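Local coordinates for protein beta-n-acetylhexosaminidase (Streptococcus pneumoniae, PDB 4AZI) that probably removes terminal beta-linked N-acetylglucosamine from glycans by hydrolysis, as a family 20 catalytic module of the exo-beta-D-N-acetylglucosaminidase StrH, at residues 25-30 and 42-47; 95-100 and 168-173; 113-118 and 122-127; 129-134 and 156-161. The protein carries 2 engineered substitutions. All coordinates share one frame; numbering follows the deposited sequence.

Contact 1: residues 25-30 and 42-47; sequences NQLKRI and VHLLLG
Ile30 and Val42 mark where the two backbones come closest, their CA atoms 8.1 Å apart, with residues 25-30 in mid-helix and Val42 and Leu44 on the barrel strand, whose chain turns a corner at Leu46. At that spacing only side chains bridge the gap, and two apolar pairs do so. Leu27 sends CD2 to CD1 of Leu44 at 3.8 Å, methyl against methyl, the two side chains crossing at about a right angle. The torsions bring them together from different starting points: on the helix, CG of Leu27 stands opposite its own carbonyl carbon (chi1 -59°), whereas on the strand CG of Leu44 lies anti to the backbone N (chi1 -167°). One helical turn along, CG2 of Ile30 approaches CG2 of Val42 at 4.2 Å, a looser touch between beta-branches. Leu27 and Ile30 thus meet every second residue of the strand, Leu44 and Val42, while His43 between them turns to the other side, where its ring nitrogens bond to Ser14 and Asn178. Leu100 of helix 94-106 packs on Leu27 and Leu44, Ile15 on Ile30 and Ile13 on Val42; all four side chains of the contact are buried. This is the helix-on-sheet packing of a beta-alpha-beta unit, strand 10-16, helix 24-37 and strand 41-45, the first such unit in the TIM barrel of this glycosidase.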
loop_
_atom_site.group_PDB
_atom_site.type_symbol
_atom_site.label_atom_id
_atom_site.label_comp_id
_atom_site.label_asym_id
_atom_site.label_seq_id
_atom_site.Cartn_x
_atom_site.Cartn_y
_atom_site.Cartn_z
ATOM N N ASN A 25 8.532 -2.442 15.747
ATOM C CA ASN A 25 9.973 -2.450 15.491
ATOM C C ASN A 25 10.355 -3.043 14.135
ATOM O O ASN A 25 11.297 -2.574 13.499
ATOM C CB ASN A 25 10.745 -3.137 16.622
ATOM C CG ASN A 25 10.896 -2.247 17.846
ATOM O OD1 ASN A 25 10.868 -1.020 17.742
ATOM N ND2 ASN A 25 11.046 -2.860 19.016
ATOM N N GLN A 26 9.620 -4.064 13.690
ATOM C CA GLN A 26 9.864 -4.645 12.376
ATOM C C GLN A 26 9.590 -3.616 11.281
ATOM O O GLN A 26 10.354 -3.513 10.325
ATOM C CB GLN A 26 9.035 -5.915 12.163
ATOM C CG GLN A 26 9.625 -7.149 12.832
ATOM C CD GLN A 26 8.691 -8.347 12.796
ATOM O OE1 GLN A 26 7.480 -8.209 12.932
ATOM N NE2 GLN A 26 9.261 -9.536 12.624
ATOM N N LEU A 27 8.522 -2.839 11.449
ATOM C CA LEU A 27 8.129 -1.846 10.451
ATOM C C LEU A 27 9.070 -0.642 10.443
ATOM O O LEU A 27 9.411 -0.131 9.375
ATOM C CB LEU A 27 6.667 -1.443 10.640
ATOM C CG LEU A 27 5.700 -2.636 10.532
ATOM C CD1 LEU A 27 4.323 -2.312 11.090
ATOM C CD2 LEU A 27 5.605 -3.152 9.101
ATOM N N LYS A 28 9.520 -0.231 11.629
ATOM C CA LYS A 28 10.537 0.817 11.755
ATOM C C LYS A 28 11.810 0.434 10.999
ATOM O O LYS A 28 12.383 1.266 10.303
ATOM C CB LYS A 28 10.861 1.106 13.227
ATOM C CG LYS A 28 9.846 1.976 13.962
ATOM C CD LYS A 28 10.210 2.107 15.441
ATOM C CE LYS A 28 10.010 3.523 15.958
ATOM N NZ LYS A 28 10.454 3.721 17.378
ATOM N N ARG A 29 12.246 -0.820 11.133
ATOM C CA ARG A 29 13.405 -1.332 10.387
ATOM C C ARG A 29 13.231 -1.281 8.865
ATOM O O ARG A 29 14.179 -0.979 8.132
ATOM C CB ARG A 29 13.729 -2.761 10.809
ATOM C CG ARG A 29 14.390 -2.871 12.168
ATOM C CD ARG A 29 15.477 -3.922 12.120
ATOM N NE ARG A 29 16.675 -3.408 11.445
ATOM C CZ ARG A 29 17.715 -4.146 11.062
ATOM N NH1 ARG A 29 17.731 -5.455 11.274
ATOM N NH2 ARG A 29 18.750 -3.568 10.463
ATOM N N ILE A 30 12.027 -1.606 8.399
ATOM C CA ILE A 30 11.660 -1.442 6.987
ATOM C C ILE A 30 11.774 0.029 6.551
ATOM O O ILE A 30 12.348 0.322 5.499
ATOM C CB ILE A 30 10.241 -2.004 6.705
ATOM C CG1 ILE A 30 10.257 -3.539 6.786
ATOM C CG2 ILE A 30 9.701 -1.511 5.357
ATOM C CD1 ILE A 30 8.890 -4.179 6.923
ATOM N N VAL A 42 6.416 3.967 2.469
ATOM C CA VAL A 42 6.055 2.602 2.853
ATOM C C VAL A 42 4.542 2.442 2.679
ATOM O O VAL A 42 3.758 3.189 3.271
ATOM C CB VAL A 42 6.479 2.269 4.310
ATOM C CG1 VAL A 42 5.906 0.933 4.757
ATOM C CG2 VAL A 42 7.993 2.243 4.439
ATOM N N HIS A 43 4.145 1.483 1.842
ATOM C CA HIS A 43 2.742 1.159 1.640
ATOM C C HIS A 43 2.387 0.067 2.593
ATOM O O HIS A 43 2.958 -1.028 2.536
ATOM C CB HIS A 43 2.493 0.732 0.200
ATOM C CG HIS A 43 1.067 0.322 -0.086
ATOM N ND1 HIS A 43 0.649 -0.956 0.000
ATOM C CD2 HIS A 43 -0.043 1.073 -0.478
ATOM C CE1 HIS A 43 -0.657 -1.023 -0.320
ATOM N NE2 HIS A 43 -1.081 0.216 -0.612
ATOM N N LEU A 44 1.453 0.359 3.492
ATOM C CA LEU A 44 1.118 -0.579 4.555
ATOM C C LEU A 44 -0.346 -1.030 4.529
ATOM O O LEU A 44 -1.271 -0.272 4.861
ATOM C CB LEU A 44 1.517 -0.010 5.926
ATOM C CG LEU A 44 1.530 -0.952 7.143
ATOM C CD1 LEU A 44 2.642 -1.995 7.070
ATOM C CD2 LEU A 44 1.636 -0.156 8.441
ATOM N N LEU A 45 -0.546 -2.280 4.115
ATOM C CA LEU A 45 -1.859 -2.900 4.191
ATOM C C LEU A 45 -2.118 -3.243 5.648
ATOM O O LEU A 45 -1.306 -3.921 6.299
ATOM C CB LEU A 45 -1.953 -4.139 3.291
ATOM C CG LEU A 45 -1.746 -3.871 1.800
ATOM C CD1 LEU A 45 -0.425 -4.465 1.320
ATOM C CD2 LEU A 45 -2.903 -4.411 0.977
ATOM N N LEU A 46 -3.222 -2.715 6.164
ATOM C CA LEU A 46 -3.622 -2.923 7.543
ATOM C C LEU A 46 -4.886 -3.764 7.578
ATOM O O LEU A 46 -5.062 -4.598 8.464
ATOM C CB LEU A 46 -3.823 -1.579 8.257
ATOM C CG LEU A 46 -2.540 -0.763 8.457
ATOM C CD1 LEU A 46 -2.842 0.706 8.725
ATOM C CD2 LEU A 46 -1.677 -1.359 9.564
ATOM N N GLY A 47 -5.765 -3.528 6.612
ATOM C CA GLY A 47 -6.876 -4.428 6.346
ATOM C C GLY A 47 -6.617 -5.133 5.029
ATOM O O GLY A 47 -6.572 -4.488 3.980
#

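Contact 2: residues 95-100 and 168-173; sequences AEVTEL and DFFAGK. With EDO (1,2-ethanediol), chain E.
The Phe169 ring takes Lys173 on one face, CD lying 3.9 Å above the plane and displaced toward the rim, while its edge meets Thr98 and Val97 of the facing helix and, from its own helix, CE1 of Phe170. The Phe170 ring in turn has CD2 of Phe169 over its centre, 3.6 Å above the plane, so the two neighbouring phenylalanines meet edge against face. Across the contact, OG1 of Thr98 comes to 3.4 Å from CE1 of Phe169, close to the ring plane; its hydrogen bond goes instead to the carbonyl O of Gln94, one turn back in its own helix. CG1 of Val97, anti to the backbone N (chi1 170°), reaches both rings: 3.7 Å to CE2 of Phe169 and 3.9 Å to CE1 of Phe170. Lys173 bends at its last torsion to put NZ 2.6 Å from the carbonyl O of Phe169, in the carbonyl plane with a C=O...N angle of 150°. Lys173 NZ also donates to O2 of a 1,2-ethanediol at 2.8 Å, a molecule probably from the crystallisation liquor and bonded as well to Gln94. Phe53 adds an edge-to-face partner to Phe169. Here the C-terminal end of helix 153-170 packs against helix 94-106, while Lys173 of the following loop folds back over Phe169; both helices belong to the outer layer of the TIM barrel.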
loop_
_atom_site.group_PDB
_atom_site.type_symbol
_atom_site.label_atom_id
_atom_site.label_comp_id
_atom_site.label_asym_id
_atom_site.label_seq_id
_atom_site.Cartn_x
_atom_site.Cartn_y
_atom_site.Cartn_z
ATOM N N ALA A 95 -1.451 4.216 19.003
ATOM C CA ALA A 95 -0.167 4.747 19.447
ATOM C C ALA A 95 1.003 4.247 18.601
ATOM O O ALA A 95 1.946 4.993 18.327
ATOM C CB ALA A 95 0.056 4.412 20.915
ATOM N N GLU A 96 0.944 2.984 18.192
ATOM C CA GLU A 96 2.003 2.404 17.375
ATOM C C GLU A 96 2.032 2.939 15.930
ATOM O O GLU A 96 3.104 3.269 15.415
ATOM C CB GLU A 96 1.929 0.876 17.393
ATOM C CG GLU A 96 2.266 0.244 18.738
ATOM C CD GLU A 96 2.056 -1.256 18.748
ATOM O OE1 GLU A 96 1.058 -1.730 18.164
ATOM O OE2 GLU A 96 2.895 -1.970 19.340
ATOM N N VAL A 97 0.873 3.021 15.275
ATOM C CA VAL A 97 0.820 3.579 13.917
ATOM C C VAL A 97 1.184 5.072 13.933
ATOM O O VAL A 97 1.870 5.556 13.032
ATOM C CB VAL A 97 -0.535 3.308 13.218
ATOM C CG1 VAL A 97 -0.665 4.097 11.922
ATOM C CG2 VAL A 97 -0.716 1.821 12.939
ATOM N N THR A 98 0.744 5.793 14.965
ATOM C CA THR A 98 1.087 7.217 15.112
ATOM C C THR A 98 2.615 7.381 15.171
ATOM O O THR A 98 3.180 8.223 14.467
ATOM C CB THR A 98 0.406 7.855 16.351
ATOM O OG1 THR A 98 -1.009 7.643 16.279
ATOM C CG2 THR A 98 0.680 9.356 16.435
ATOM N N GLU A 99 3.267 6.553 15.987
ATOM C CA GLU A 99 4.728 6.555 16.118
ATOM C C GLU A 99 5.449 6.167 14.822
ATOM O O GLU A 99 6.487 6.743 14.503
ATOM C CB GLU A 99 5.179 5.640 17.267
ATOM C CG GLU A 99 6.693 5.456 17.358
ATOM C CD GLU A 99 7.168 4.844 18.672
ATOM O OE1 GLU A 99 6.323 4.382 19.470
ATOM O OE2 GLU A 99 8.391 4.831 18.911
ATOM N N LEU A 100 4.913 5.190 14.089
ATOM C CA LEU A 100 5.517 4.775 12.814
ATOM C C LEU A 100 5.484 5.920 11.798
ATOM O O LEU A 100 6.477 6.194 11.121
ATOM C CB LEU A 100 4.829 3.519 12.251
ATOM C CG LEU A 100 5.342 2.932 10.930
ATOM C CD1 LEU A 100 6.746 2.340 11.071
ATOM C CD2 LEU A 100 4.369 1.873 10.433
ATOM N N ASP A 168 -10.639 9.035 9.030
ATOM C CA ASP A 168 -10.589 10.111 10.023
ATOM C C ASP A 168 -9.231 10.167 10.743
ATOM O O ASP A 168 -8.650 11.248 10.888
ATOM C CB ASP A 168 -11.791 10.040 11.002
ATOM C CG ASP A 168 -13.138 10.369 10.313
ATOM O OD1 ASP A 168 -13.114 11.001 9.251
ATOM O OD2 ASP A 168 -14.226 10.002 10.821
ATOM N N PHE A 169 -8.706 9.012 11.155
ATOM C CA PHE A 169 -7.384 8.972 11.808
ATOM C C PHE A 169 -6.229 9.372 10.867
ATOM O O PHE A 169 -5.345 10.130 11.266
ATOM C CB PHE A 169 -7.128 7.607 12.460
ATOM C CG PHE A 169 -5.691 7.372 12.845
ATOM C CD1 PHE A 169 -5.193 7.845 14.060
ATOM C CD2 PHE A 169 -4.831 6.678 11.992
ATOM C CE1 PHE A 169 -3.868 7.631 14.414
ATOM C CE2 PHE A 169 -3.499 6.463 12.340
ATOM C CZ PHE A 169 -3.019 6.949 13.548
ATOM N N PHE A 170 -6.250 8.881 9.628
ATOM C CA PHE A 170 -5.191 9.183 8.657
ATOM C C PHE A 170 -5.265 10.586 8.049
ATOM O O PHE A 170 -4.242 11.104 7.611
ATOM C CB PHE A 170 -5.119 8.118 7.544
ATOM C CG PHE A 170 -4.685 6.769 8.031
ATOM C CD1 PHE A 170 -3.413 6.580 8.546
ATOM C CD2 PHE A 170 -5.558 5.683 7.985
ATOM C CE1 PHE A 170 -3.011 5.335 9.008
ATOM C CE2 PHE A 170 -5.166 4.436 8.448
ATOM C CZ PHE A 170 -3.891 4.262 8.962
ATOM N N ALA A 171 -6.458 11.191 8.027
ATOM C CA ALA A 171 -6.624 12.560 7.536
ATOM C C ALA A 171 -5.605 13.487 8.178
ATOM O O ALA A 171 -5.557 13.620 9.402
ATOM C CB ALA A 171 -8.044 13.066 7.786
ATOM N N GLY A 172 -4.770 14.098 7.348
ATOM C CA GLY A 172 -3.722 14.991 7.823
ATOM C C GLY A 172 -2.483 14.315 8.386
ATOM O O GLY A 172 -1.587 14.994 8.874
ATOM N N LYS A 173 -2.427 12.983 8.324
ATOM C CA LYS A 173 -1.235 12.231 8.732
ATOM C C LYS A 173 -0.540 11.605 7.514
ATOM O O LYS A 173 0.678 11.408 7.505
ATOM C CB LYS A 173 -1.598 11.145 9.755
ATOM C CG LYS A 173 -2.177 11.674 11.072
ATOM C CD LYS A 173 -2.273 10.579 12.128
ATOM C CE LYS A 173 -2.934 11.077 13.412
ATOM N NZ LYS A 173 -4.309 11.622 13.194
HETATM C C1 EDO E . -7.205 10.367 16.207
HETATM O O1 EDO E . -7.757 9.810 17.402
HETATM C C2 EDO E . -6.147 11.389 16.599
HETATM O O2 EDO E . -4.953 11.122 15.853
#

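Contact 3: residues 113-118 and 122-127; sequences PAINSP and DAMLVA
A strand of the TIM barrel and the helix that follows it meet here, segment 113-118 lying on barrel strand 110-117 and residues 122-127 at the start of helix 122-130, with a short connection between. The peptide bond leading into Pro118 is cis. Met124 carries the contact from the helix side. Its CG stands opposite the carbonyl carbon (chi1 -64°) and the chain runs extended beyond it, which carries the terminal methyl across to the strand. There CE meets CG2 of Ile115 at 3.5 Å, the two side chains crossing at about a right angle. Leu162 of helix 153-170 packs against Met124, and Ile163 of the same helix against Ile115, so that helix closes over the apolar pair. Asn116 contributes its backbone to this packing, whereas its side chain serves the active-site end of the barrel: ND2 bonds to Asp182, a residue lining the inhibitor pocket, and to Asn48, and OD1 accepts from the backbone N of Thr181. Three bonds fix the rotation of the amide; the side chain lies about 6 Å from the bound inhibitor, a position consistent with a second-shell role in placing Asp182. On the helix side of Asn116, its carbonyl O lies 3.6 Å from CE of Met124, a van der Waals touch.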
loop_
_atom_site.group_PDB
_atom_site.type_symbol
_atom_site.label_atom_id
_atom_site.label_comp_id
_atom_site.label_asym_id
_atom_site.label_seq_id
_atom_site.Cartn_x
_atom_site.Cartn_y
_atom_site.Cartn_z
ATOM N N PRO A 113 -1.362 3.957 4.011
ATOM C CA PRO A 113 -2.191 2.853 4.503
ATOM C C PRO A 113 -3.147 2.279 3.456
ATOM O O PRO A 113 -3.673 3.022 2.605
ATOM C CB PRO A 113 -3.009 3.517 5.609
ATOM C CG PRO A 113 -3.175 4.930 5.136
ATOM C CD PRO A 113 -1.863 5.271 4.473
ATOM N N ALA A 114 -3.391 0.972 3.550
ATOM C CA ALA A 114 -4.465 0.303 2.818
ATOM C C ALA A 114 -5.409 -0.423 3.783
ATOM O O ALA A 114 -4.949 -1.114 4.713
ATOM C CB ALA A 114 -3.899 -0.671 1.789
ATOM N N ILE A 115 -6.712 -0.235 3.571
ATOM C CA ILE A 115 -7.770 -0.995 4.256
ATOM C C ILE A 115 -8.687 -1.546 3.176
ATOM O O ILE A 115 -9.459 -0.794 2.572
ATOM C CB ILE A 115 -8.629 -0.122 5.212
ATOM C CG1 ILE A 115 -7.771 0.636 6.244
ATOM C CG2 ILE A 115 -9.732 -0.959 5.867
ATOM C CD1 ILE A 115 -7.113 -0.223 7.309
ATOM N N ASN A 116 -8.609 -2.850 2.934
ATOM C CA ASN A 116 -9.268 -3.454 1.779
ATOM C C ASN A 116 -10.746 -3.743 1.976
ATOM O O ASN A 116 -11.153 -4.182 3.040
ATOM C CB ASN A 116 -8.547 -4.750 1.372
ATOM C CG ASN A 116 -8.472 -4.930 -0.130
ATOM O OD1 ASN A 116 -9.279 -4.368 -0.883
ATOM N ND2 ASN A 116 -7.489 -5.699 -0.577
ATOM N N SER A 117 -11.533 -3.489 0.928
ATOM C CA SER A 117 -12.942 -3.885 0.818
ATOM C C SER A 117 -13.299 -3.644 -0.661
ATOM O O SER A 117 -12.534 -2.982 -1.363
ATOM C CB SER A 117 -13.836 -3.065 1.755
ATOM O OG SER A 117 -13.910 -1.707 1.342
ATOM N N PRO A 118 -14.413 -4.223 -1.162
ATOM C CA PRO A 118 -15.318 -5.207 -0.551
ATOM C C PRO A 118 -14.783 -6.645 -0.603
ATOM O O PRO A 118 -15.451 -7.562 -0.115
ATOM C CB PRO A 118 -16.604 -5.065 -1.370
ATOM C CG PRO A 118 -16.153 -4.582 -2.703
ATOM C CD PRO A 118 -14.885 -3.794 -2.495
ATOM N N ASP A 122 -12.070 -10.754 5.171
ATOM C CA ASP A 122 -12.484 -11.884 6.012
ATOM C C ASP A 122 -12.797 -11.419 7.438
ATOM O O ASP A 122 -13.807 -11.806 8.028
ATOM C CB ASP A 122 -11.371 -12.942 6.095
ATOM C CG ASP A 122 -10.865 -13.409 4.727
ATOM O OD1 ASP A 122 -10.554 -12.564 3.858
ATOM O OD2 ASP A 122 -10.733 -14.641 4.539
ATOM N N ALA A 123 -11.905 -10.607 7.994
ATOM C CA ALA A 123 -12.000 -10.214 9.396
ATOM C C ALA A 123 -13.233 -9.366 9.663
ATOM O O ALA A 123 -13.923 -9.584 10.659
ATOM C CB ALA A 123 -10.737 -9.494 9.840
ATOM N N MET A 124 -13.517 -8.428 8.758
ATOM C CA MET A 124 -14.669 -7.540 8.894
ATOM C C MET A 124 -15.987 -8.301 8.777
ATOM O O MET A 124 -16.953 -7.969 9.457
ATOM C CB MET A 124 -14.620 -6.408 7.862
ATOM C CG MET A 124 -13.438 -5.462 8.010
ATOM S SD MET A 124 -13.656 -4.108 6.850
ATOM C CE MET A 124 -11.976 -3.642 6.467
ATOM N N LEU A 125 -16.009 -9.332 7.935
ATOM C CA LEU A 125 -17.202 -10.162 7.741
ATOM C C LEU A 125 -17.620 -10.902 9.011
ATOM O O LEU A 125 -18.787 -10.881 9.386
ATOM C CB LEU A 125 -16.996 -11.152 6.583
ATOM C CG LEU A 125 -16.757 -10.593 5.175
ATOM C CD1 LEU A 125 -16.312 -11.710 4.244
ATOM C CD2 LEU A 125 -17.963 -9.858 4.599
ATOM N N VAL A 126 -16.663 -11.556 9.664
ATOM C CA VAL A 126 -16.903 -12.250 10.927
ATOM C C VAL A 126 -17.187 -11.248 12.051
ATOM O O VAL A 126 -18.052 -11.485 12.906
ATOM C CB VAL A 126 -15.699 -13.155 11.294
ATOM C CG1 VAL A 126 -15.868 -13.776 12.674
ATOM C CG2 VAL A 126 -15.504 -14.239 10.234
ATOM N N ALA A 127 -16.459 -10.133 12.047
ATOM C CA ALA A 127 -16.692 -9.067 13.014
ATOM C C ALA A 127 -18.138 -8.582 12.935
ATOM O O ALA A 127 -18.803 -8.419 13.968
ATOM C CB ALA A 127 -15.722 -7.915 12.793
#

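Contact 4: residues 129-134 and 156-161; sequences EKLGIK and MNFVKA
Apolar contact is what joins these segments, and all of it converges on Phe158, whose ring is met by two aliphatic side chains from the chain just after helix 122-130. CD1 of Leu131 lies 3.6 Å from CZ, at the far end of the Phe158 ring, with the side chains at about a right angle. Near the root of the same ring, CD1 of Ile133 sits 3.8 Å from Phe158 CG and about as far from CD1 of that ring, and it reaches back to the Phe158 CB at 3.9 Å. The ring extends from its helix with CG anti to the backbone N (chi1 -173°), which carries it across to the two methyls. The backbone bonds belong to the helix end itself and do not cross to helix 153-170. Helix 122-130 ends in a Schellman motif with Gly132 as its C-prime residue: Ile133 N pairs with Met128 O, and Gly132 N makes a weak bond, 3.2 Å, to Glu129 O. Gly132, with a positive phi of 93°, turns the chain out of the helix; Leu131 before it and Ile133 after it both point toward helix 153-170. Outside the pair, Tyr67 meets Phe158 edge-to-face and Met128 packs on Ile133 and Phe158. With no polar bond between the two segments, their hold on each other rests on dispersion and buried apolar surface, less directional than a hydrogen bond.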
loop_
_atom_site.group_PDB
_atom_site.type_symbol
_atom_site.label_atom_id
_atom_site.label_comp_id
_atom_site.label_asym_id
_atom_site.label_seq_id
_atom_site.Cartn_x
_atom_site.Cartn_y
_atom_site.Cartn_z
ATOM N N GLU A 129 -20.775 -10.231 11.847
ATOM C CA GLU A 129 -21.630 -11.300 12.401
ATOM C C GLU A 129 -21.604 -11.340 13.931
ATOM O O GLU A 129 -22.613 -11.648 14.567
ATOM C CB GLU A 129 -21.235 -12.675 11.855
ATOM C CG GLU A 129 -21.419 -12.842 10.354
ATOM C CD GLU A 129 -21.085 -14.245 9.863
ATOM O OE1 GLU A 129 -20.223 -14.917 10.470
ATOM O OE2 GLU A 129 -21.692 -14.679 8.860
ATOM N N LYS A 130 -20.447 -11.043 14.521
ATOM C CA LYS A 130 -20.335 -10.970 15.979
ATOM C C LYS A 130 -21.101 -9.762 16.527
ATOM O O LYS A 130 -21.546 -9.768 17.674
ATOM C CB LYS A 130 -18.869 -10.931 16.426
ATOM C CG LYS A 130 -18.060 -12.182 16.130
ATOM C CD LYS A 130 -18.509 -13.379 16.957
ATOM C CE LYS A 130 -17.583 -14.568 16.736
ATOM N NZ LYS A 130 -17.904 -15.701 17.652
ATOM N N LEU A 131 -21.273 -8.751 15.694
ATOM C CA LEU A 131 -22.024 -7.557 16.069
ATOM C C LEU A 131 -23.496 -7.631 15.662
ATOM O O LEU A 131 -24.226 -6.660 15.809
ATOM C CB LEU A 131 -21.357 -6.299 15.488
ATOM C CG LEU A 131 -19.934 -6.005 15.984
ATOM C CD1 LEU A 131 -19.202 -5.054 15.050
ATOM C CD2 LEU A 131 -19.947 -5.475 17.418
ATOM N N GLY A 132 -23.931 -8.777 15.148
ATOM C CA GLY A 132 -25.346 -9.002 14.862
ATOM C C GLY A 132 -25.782 -8.662 13.449
ATOM O O GLY A 132 -26.982 -8.598 13.162
ATOM N N ILE A 133 -24.807 -8.451 12.564
ATOM C CA ILE A 133 -25.086 -8.202 11.153
ATOM C C ILE A 133 -24.995 -9.555 10.444
ATOM O O ILE A 133 -23.891 -10.064 10.190
ATOM C CB ILE A 133 -24.099 -7.173 10.549
ATOM C CG1 ILE A 133 -24.223 -5.819 11.266
ATOM C CG2 ILE A 133 -24.339 -6.995 9.051
ATOM C CD1 ILE A 133 -22.961 -4.969 11.215
ATOM N N LYS A 134 -26.155 -10.147 10.158
ATOM C CA LYS A 134 -26.221 -11.491 9.567
ATOM C C LYS A 134 -25.986 -11.452 8.064
ATOM O O LYS A 134 -26.395 -10.502 7.387
ATOM C CB LYS A 134 -27.586 -12.148 9.822
ATOM C CG LYS A 134 -27.963 -12.354 11.282
ATOM C CD LYS A 134 -29.371 -12.925 11.386
ATOM C CE LYS A 134 -29.807 -13.070 12.836
ATOM N NZ LYS A 134 -29.053 -14.140 13.555
ATOM N N MET A 156 -22.963 -2.986 4.257
ATOM C CA MET A 156 -22.404 -1.859 3.503
ATOM C C MET A 156 -22.391 -0.567 4.327
ATOM O O MET A 156 -21.401 0.166 4.325
ATOM C CB MET A 156 -23.218 -1.625 2.220
ATOM C CG MET A 156 -23.184 -2.778 1.228
ATOM S SD MET A 156 -21.847 -2.625 0.034
ATOM C CE MET A 156 -22.662 -1.634 -1.217
ATOM N N ASN A 157 -23.489 -0.292 5.032
ATOM C CA ASN A 157 -23.544 0.894 5.884
ATOM C C ASN A 157 -22.514 0.795 6.991
ATOM O O ASN A 157 -21.830 1.773 7.299
ATOM C CB ASN A 157 -24.949 1.138 6.436
ATOM C CG ASN A 157 -25.894 1.714 5.393
ATOM O OD1 ASN A 157 -25.458 2.288 4.404
ATOM N ND2 ASN A 157 -27.194 1.570 5.619
ATOM N N PHE A 158 -22.366 -0.400 7.552
ATOM C CA PHE A 158 -21.370 -0.608 8.599
ATOM C C PHE A 158 -19.935 -0.423 8.111
ATOM O O PHE A 158 -19.163 0.329 8.709
ATOM C CB PHE A 158 -21.504 -1.979 9.242
ATOM C CG PHE A 158 -20.608 -2.152 10.421
ATOM C CD1 PHE A 158 -21.015 -1.722 11.676
ATOM C CD2 PHE A 158 -19.340 -2.703 10.270
ATOM C CE1 PHE A 158 -20.180 -1.858 12.768
ATOM C CE2 PHE A 158 -18.500 -2.840 11.355
ATOM C CZ PHE A 158 -18.923 -2.417 12.608
ATOM N N VAL A 159 -19.578 -1.126 7.041
ATOM C CA VAL A 159 -18.213 -1.083 6.520
ATOM C C VAL A 159 -17.801 0.335 6.136
ATOM O O VAL A 159 -16.722 0.776 6.509
ATOM C CB VAL A 159 -18.015 -2.079 5.364
ATOM C CG1 VAL A 159 -16.671 -1.878 4.685
ATOM C CG2 VAL A 159 -18.110 -3.500 5.904
ATOM N N LYS A 160 -18.676 1.045 5.419
ATOM C CA LYS A 160 -18.431 2.433 5.044
ATOM C C LYS A 160 -18.146 3.333 6.245
ATOM O O LYS A 160 -17.256 4.186 6.187
ATOM C CB LYS A 160 -19.611 3.010 4.262
ATOM C CG LYS A 160 -19.737 2.487 2.845
ATOM C CD LYS A 160 -20.790 3.274 2.092
ATOM C CE LYS A 160 -21.770 2.358 1.386
ATOM N NZ LYS A 160 -22.810 3.148 0.662
ATOM N N ALA A 161 -18.920 3.150 7.316
ATOM C CA ALA A 161 -18.727 3.909 8.544
ATOM C C ALA A 161 -17.374 3.572 9.164
ATOM O O ALA A 161 -16.646 4.477 9.570
ATOM C CB ALA A 161 -19.859 3.642 9.536
#

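All four contacts are largely apolar and buried, but at different depths of one TIM barrel: contact 1 is deepest, its centre about 10 Å from the chain centre, contacts 3 and 2 are intermediate at about 14 and 15 Å, and contact 4 is peripheral at about 24 Å. Contacts 1 and 3 each set a helix against a barrel strand, and these strands are neighbours in the sheet; contacts 2 and 4 join outer elements. Helix 153-170 serves both contacts 2 and 4, while helix 122-130 is shared by contacts 3 and 4. A salt bridge from Lys28 to Glu99 ties contact 1 to contact 2. Methyl packing dominates contacts 1 and 3, phenylalanine rings contacts 2 and 4; contact 3 alone approaches the inhibitor.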